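Local coordinates for uncharacterized protein (Bacteroides ovatus, PDB 4DQA) that is of uncharacterised function but probably binds carbohydrate through a concanavalin A-like, laminin-G-type domain joined to an N-terminal DUF1735 domain, at residues S162-A167 with R287-A292; L312-K317 with I329-G334. One frame throughout, in Å; residues are numbered along the deposited sequence. Where two conformers were deposited one is given.

Contact 1 of 2, residues S162-A167 with R287-A292; sequences SFTYEA and RVWSVA
T164 and W289 form an antiparallel hydrogen-bonded pair, as do E166 and R287, with the non-hydrogen-bonded pair Y165 and V288 between them. Strands 163-167 and 287-289 run 4.7 Å apart at 170°, neighbours in an antiparallel sheet of the concanavalin A-like jelly-roll sandwich. W289 N reaches T164 O at 2.9 Å, and R287 N reaches E166 O at 2.8 Å. Past W289 the second segment leaves the strand, yet T164 OG1 still donates to V291 O, meeting a lone pair in the carbonyl plane at 2.7 Å. On the face of Y165 and V288, CD1 of the ring touches CG2 of the valine, and F163 CE2 lies over one face of the same ring near its rim. The other face carries T164, E166, R287 and W289. There E166 chi1 of 61° sets CG between the backbone N and carbonyl carbon, and the extended chain carries the carboxylate across to R287 and W289. The carboxylate stands 86° from the guanidinium plane; R287 NH1 gives E166 OE2 a weak, salt-bridging hydrogen bond, while NH2 pairs with E285. W289 NE1 reaches the same E166 OE2 at 2.8 Å, on its anti side and somewhat out of the carboxylate plane.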
# COMPACT_ATOMS: atom_id res chain seq x y z
N SER A 162 4.49 -20.50 -9.80
CA SER A 162 3.52 -19.41 -9.72
C SER A 162 4.27 -18.11 -9.48
O SER A 162 5.29 -18.08 -8.80
CB SER A 162 2.53 -19.65 -8.60
OG SER A 162 1.83 -20.86 -8.86
N PHE A 163 3.80 -17.03 -10.08
CA PHE A 163 4.50 -15.77 -9.92
C PHE A 163 3.61 -14.59 -10.26
O PHE A 163 2.51 -14.75 -10.80
CB PHE A 163 5.76 -15.74 -10.80
CG PHE A 163 5.45 -15.59 -12.25
CD1 PHE A 163 5.14 -16.71 -13.00
CD2 PHE A 163 5.42 -14.34 -12.85
CE1 PHE A 163 4.82 -16.60 -14.35
CE2 PHE A 163 5.10 -14.22 -14.20
CZ PHE A 163 4.80 -15.36 -14.94
N THR A 164 4.13 -13.42 -9.90
CA THR A 164 3.49 -12.13 -10.19
C THR A 164 4.54 -11.12 -10.56
O THR A 164 5.58 -11.01 -9.90
CB THR A 164 2.73 -11.61 -8.95
OG1 THR A 164 1.78 -12.57 -8.53
CG2 THR A 164 2.01 -10.30 -9.26
N TYR A 165 4.26 -10.36 -11.61
CA TYR A 165 4.97 -9.11 -11.89
C TYR A 165 3.96 -8.01 -11.64
O TYR A 165 2.83 -8.13 -12.09
CB TYR A 165 5.36 -8.97 -13.36
CG TYR A 165 6.36 -9.93 -13.97
CD1 TYR A 165 7.11 -10.81 -13.20
CD2 TYR A 165 6.55 -9.94 -15.35
CE1 TYR A 165 8.04 -11.66 -13.78
CE2 TYR A 165 7.46 -10.80 -15.95
CZ TYR A 165 8.22 -11.65 -15.17
OH TYR A 165 9.13 -12.51 -15.75
N GLU A 166 4.36 -6.93 -10.99
CA GLU A 166 3.45 -5.78 -10.87
C GLU A 166 4.23 -4.49 -10.80
O GLU A 166 5.40 -4.47 -10.41
CB GLU A 166 2.47 -5.87 -9.72
CG GLU A 166 3.12 -5.96 -8.37
CD GLU A 166 2.13 -5.94 -7.21
OE1 GLU A 166 1.06 -5.33 -7.35
OE2 GLU A 166 2.45 -6.50 -6.12
N ALA A 167 3.59 -3.41 -11.22
CA ALA A 167 4.19 -2.07 -11.16
C ALA A 167 3.12 -1.02 -11.34
O ALA A 167 2.09 -1.25 -12.00
CB ALA A 167 5.21 -1.90 -12.24
N ARG A 287 7.45 -4.81 -8.47
CA ARG A 287 7.60 -6.03 -7.66
C ARG A 287 7.58 -7.29 -8.47
O ARG A 287 6.86 -7.39 -9.46
CB ARG A 287 6.50 -6.13 -6.61
CG ARG A 287 6.25 -4.83 -5.84
CD ARG A 287 5.09 -4.99 -4.87
NE ARG A 287 4.68 -3.68 -4.36
CZ ARG A 287 3.44 -3.32 -4.12
NH1 ARG A 287 2.43 -4.17 -4.32
NH2 ARG A 287 3.18 -2.10 -3.67
N VAL A 288 8.30 -8.29 -7.99
CA VAL A 288 8.16 -9.65 -8.49
C VAL A 288 7.89 -10.53 -7.29
O VAL A 288 8.58 -10.42 -6.27
CB VAL A 288 9.43 -10.16 -9.17
CG1 VAL A 288 9.24 -11.62 -9.61
CG2 VAL A 288 9.77 -9.32 -10.38
N TRP A 289 6.89 -11.40 -7.39
CA TRP A 289 6.55 -12.33 -6.33
C TRP A 289 6.69 -13.75 -6.85
O TRP A 289 6.44 -14.02 -8.02
CB TRP A 289 5.09 -12.17 -5.90
CG TRP A 289 4.68 -10.83 -5.41
CD1 TRP A 289 4.37 -9.73 -6.16
CD2 TRP A 289 4.46 -10.45 -4.04
NE1 TRP A 289 4.00 -8.69 -5.35
CE2 TRP A 289 4.03 -9.12 -4.04
CE3 TRP A 289 4.59 -11.11 -2.81
CZ2 TRP A 289 3.74 -8.42 -2.87
CZ3 TRP A 289 4.30 -10.41 -1.64
CH2 TRP A 289 3.88 -9.08 -1.68
N SER A 290 7.02 -14.67 -5.94
CA SER A 290 7.06 -16.09 -6.25
C SER A 290 5.74 -16.81 -5.92
O SER A 290 5.71 -18.03 -5.68
CB SER A 290 8.21 -16.74 -5.49
OG SER A 290 8.05 -16.54 -4.09
N VAL A 291 4.64 -16.05 -5.91
CA VAL A 291 3.29 -16.57 -5.81
C VAL A 291 2.41 -15.81 -6.78
O VAL A 291 2.80 -14.72 -7.25
CB VAL A 291 2.72 -16.38 -4.39
CG1 VAL A 291 3.57 -17.14 -3.40
CG2 VAL A 291 2.62 -14.90 -4.01
N ALA A 292 1.24 -16.37 -7.09
CA ALA A 292 0.23 -15.65 -7.84
C ALA A 292 -0.57 -14.82 -6.85
O ALA A 292 -1.33 -15.36 -6.03
CB ALA A 292 -0.69 -16.62 -8.60
O HOH W 1 -0.49 -4.67 -5.16

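Contact 2 of 2, residues L312-K317 with I329-G334; sequences LALYYK and IKDATG
Y316 lays its ring against the chain from I329 to D331, beside the point where Y315 bonds to A332. The end-to-end directions of 312-316 and 329-333 lie 150° apart, roughly antiparallel, and strand 329-330 gives way to a type I turn from D331 to G334. With chi1 at -73°, Y316 CB holds CG beside the backbone N, and the ring projects toward I329. CD1 lies against D331 CA and the end of the isoleucine, I329 CD1. CE1 comes closer, 3.4 Å from D331 CA and 3.6 Å from I329 CG1. D331 CB sits over one ring face, 3.8 Å from the centroid and 23° off its normal, a CH-pi contact. CZ passes close to I329 O, and at the tip OH donates to that carbonyl oxygen over 2.8 Å, with I329 O in the ring plane.

The backbone supplies a second link: A332 N points almost straight at Y315 O, 2.8 Å away. D331 OD2 accepts from Y315 N at 3.0 Å through its anti lone pair, while T333 OG1 uses the syn one at 2.7 Å. T333 N adds a weak bond to the same oxygen, as in an Asx turn, and D331 OD1 is taken by I336 N. Both carboxylate oxygens of this buried side chain therefore have donors, which would probably stabilise its negative charge; the bond from Y315 N, with that from A332 N to Y315 O, ties the turn to strand 312-316.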
# COMPACT_ATOMS: atom_id res chain seq x y z
N LEU A 312 7.96 -12.18 -1.65
CA LEU A 312 8.35 -11.00 -2.39
C LEU A 312 9.82 -11.16 -2.78
O LEU A 312 10.71 -11.13 -1.93
CB LEU A 312 8.15 -9.77 -1.54
CG LEU A 312 8.42 -8.42 -2.17
CD1 LEU A 312 7.56 -8.16 -3.43
CD2 LEU A 312 8.20 -7.32 -1.13
N ALA A 313 10.04 -11.40 -4.07
CA ALA A 313 11.38 -11.71 -4.57
C ALA A 313 12.18 -10.48 -4.99
O ALA A 313 13.41 -10.51 -5.06
CB ALA A 313 11.30 -12.70 -5.75
N LEU A 314 11.48 -9.38 -5.29
CA LEU A 314 12.11 -8.16 -5.76
C LEU A 314 11.16 -7.02 -5.49
O LEU A 314 9.95 -7.15 -5.73
CB LEU A 314 12.36 -8.25 -7.25
CG LEU A 314 13.03 -7.00 -7.84
CD1 LEU A 314 14.47 -6.97 -7.37
CD2 LEU A 314 12.93 -6.95 -9.35
N TYR A 315 11.67 -5.90 -5.00
CA TYR A 315 10.84 -4.72 -4.74
C TYR A 315 11.63 -3.46 -4.93
O TYR A 315 12.55 -3.18 -4.17
CB TYR A 315 10.34 -4.80 -3.29
CG TYR A 315 9.29 -3.79 -2.86
CD1 TYR A 315 8.59 -3.00 -3.77
CD2 TYR A 315 9.00 -3.65 -1.52
CE1 TYR A 315 7.60 -2.09 -3.33
CE2 TYR A 315 8.06 -2.76 -1.07
CZ TYR A 315 7.33 -2.02 -1.98
OH TYR A 315 6.39 -1.15 -1.48
N TYR A 316 11.26 -2.66 -5.93
CA TYR A 316 11.79 -1.34 -6.09
C TYR A 316 10.67 -0.33 -5.95
O TYR A 316 9.81 -0.22 -6.84
CB TYR A 316 12.46 -1.16 -7.46
CG TYR A 316 13.79 -1.87 -7.60
CD1 TYR A 316 14.90 -1.45 -6.87
CD2 TYR A 316 13.94 -2.97 -8.44
CE1 TYR A 316 16.12 -2.10 -6.99
CE2 TYR A 316 15.15 -3.61 -8.58
CZ TYR A 316 16.24 -3.19 -7.83
OH TYR A 316 17.46 -3.81 -7.94
N LYS A 317 10.70 0.46 -4.88
CA LYS A 317 9.72 1.53 -4.71
C LYS A 317 9.95 2.64 -5.73
O LYS A 317 9.00 3.21 -6.26
CB LYS A 317 9.77 2.10 -3.29
CG LYS A 317 9.42 1.05 -2.25
CD LYS A 317 9.33 1.59 -0.81
CE LYS A 317 8.14 2.52 -0.60
NZ LYS A 317 6.81 1.83 -0.81
N ILE A 329 21.64 -0.69 -7.95
CA ILE A 329 20.47 -0.20 -7.21
C ILE A 329 19.99 -1.37 -6.34
O ILE A 329 19.61 -2.45 -6.86
CB ILE A 329 19.35 0.40 -8.10
CG1 ILE A 329 18.19 0.89 -7.24
CG2 ILE A 329 18.88 -0.58 -9.18
CD1 ILE A 329 17.15 1.71 -8.04
N LYS A 330 20.04 -1.18 -5.03
CA LYS A 330 19.70 -2.23 -4.08
C LYS A 330 18.21 -2.20 -3.80
O LYS A 330 17.67 -1.17 -3.45
CB LYS A 330 20.47 -2.01 -2.78
CG LYS A 330 21.96 -1.87 -3.01
CD LYS A 330 22.72 -1.67 -1.70
CE LYS A 330 22.55 -2.84 -0.75
NZ LYS A 330 23.32 -4.04 -1.18
N ASP A 331 17.56 -3.35 -3.97
CA ASP A 331 16.12 -3.36 -3.79
C ASP A 331 15.74 -3.31 -2.31
O ASP A 331 16.60 -3.43 -1.40
CB ASP A 331 15.50 -4.57 -4.50
CG ASP A 331 15.34 -5.75 -3.60
OD1 ASP A 331 16.34 -6.13 -2.95
OD2 ASP A 331 14.21 -6.31 -3.54
N ALA A 332 14.45 -3.11 -2.08
CA ALA A 332 13.89 -2.92 -0.75
C ALA A 332 13.86 -4.17 0.11
O ALA A 332 13.92 -4.05 1.33
CB ALA A 332 12.50 -2.35 -0.87
N THR A 333 13.81 -5.35 -0.51
CA THR A 333 13.87 -6.59 0.27
C THR A 333 15.25 -6.85 0.85
O THR A 333 15.41 -7.67 1.75
CB THR A 333 13.47 -7.84 -0.52
OG1 THR A 333 14.46 -8.13 -1.53
CG2 THR A 333 12.07 -7.71 -1.16
N GLY A 334 16.26 -6.19 0.29
CA GLY A 334 17.63 -6.52 0.66
C GLY A 334 18.16 -7.76 -0.04
O GLY A 334 19.27 -8.21 0.27

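Overall arrangement
Both contacts are largely buried and meet at V288, whose N and O probably bond to L314 O and A313 N. A313 and L314 together face this valine in a classic beta bulge. Contact 1 joins neighbouring strands within one antiparallel sheet of the lectin-like domain, and its ladder is regular from E166 to T164 and ends beyond W289. Contact 2 runs from strand 312-316 of that sheet to strand 328-330 of another, so a tyrosine, an aspartate and a turn replace the ladder; its turn residues A332 and T333 are partly exposed. Each also has a carboxylate oxygen that accepts more than one hydrogen bond: from W289 NE1 and, weakly, R287 NH1 in contact 1; from Y315 N and T333 OG1, with T333 N weakly, in contact 2.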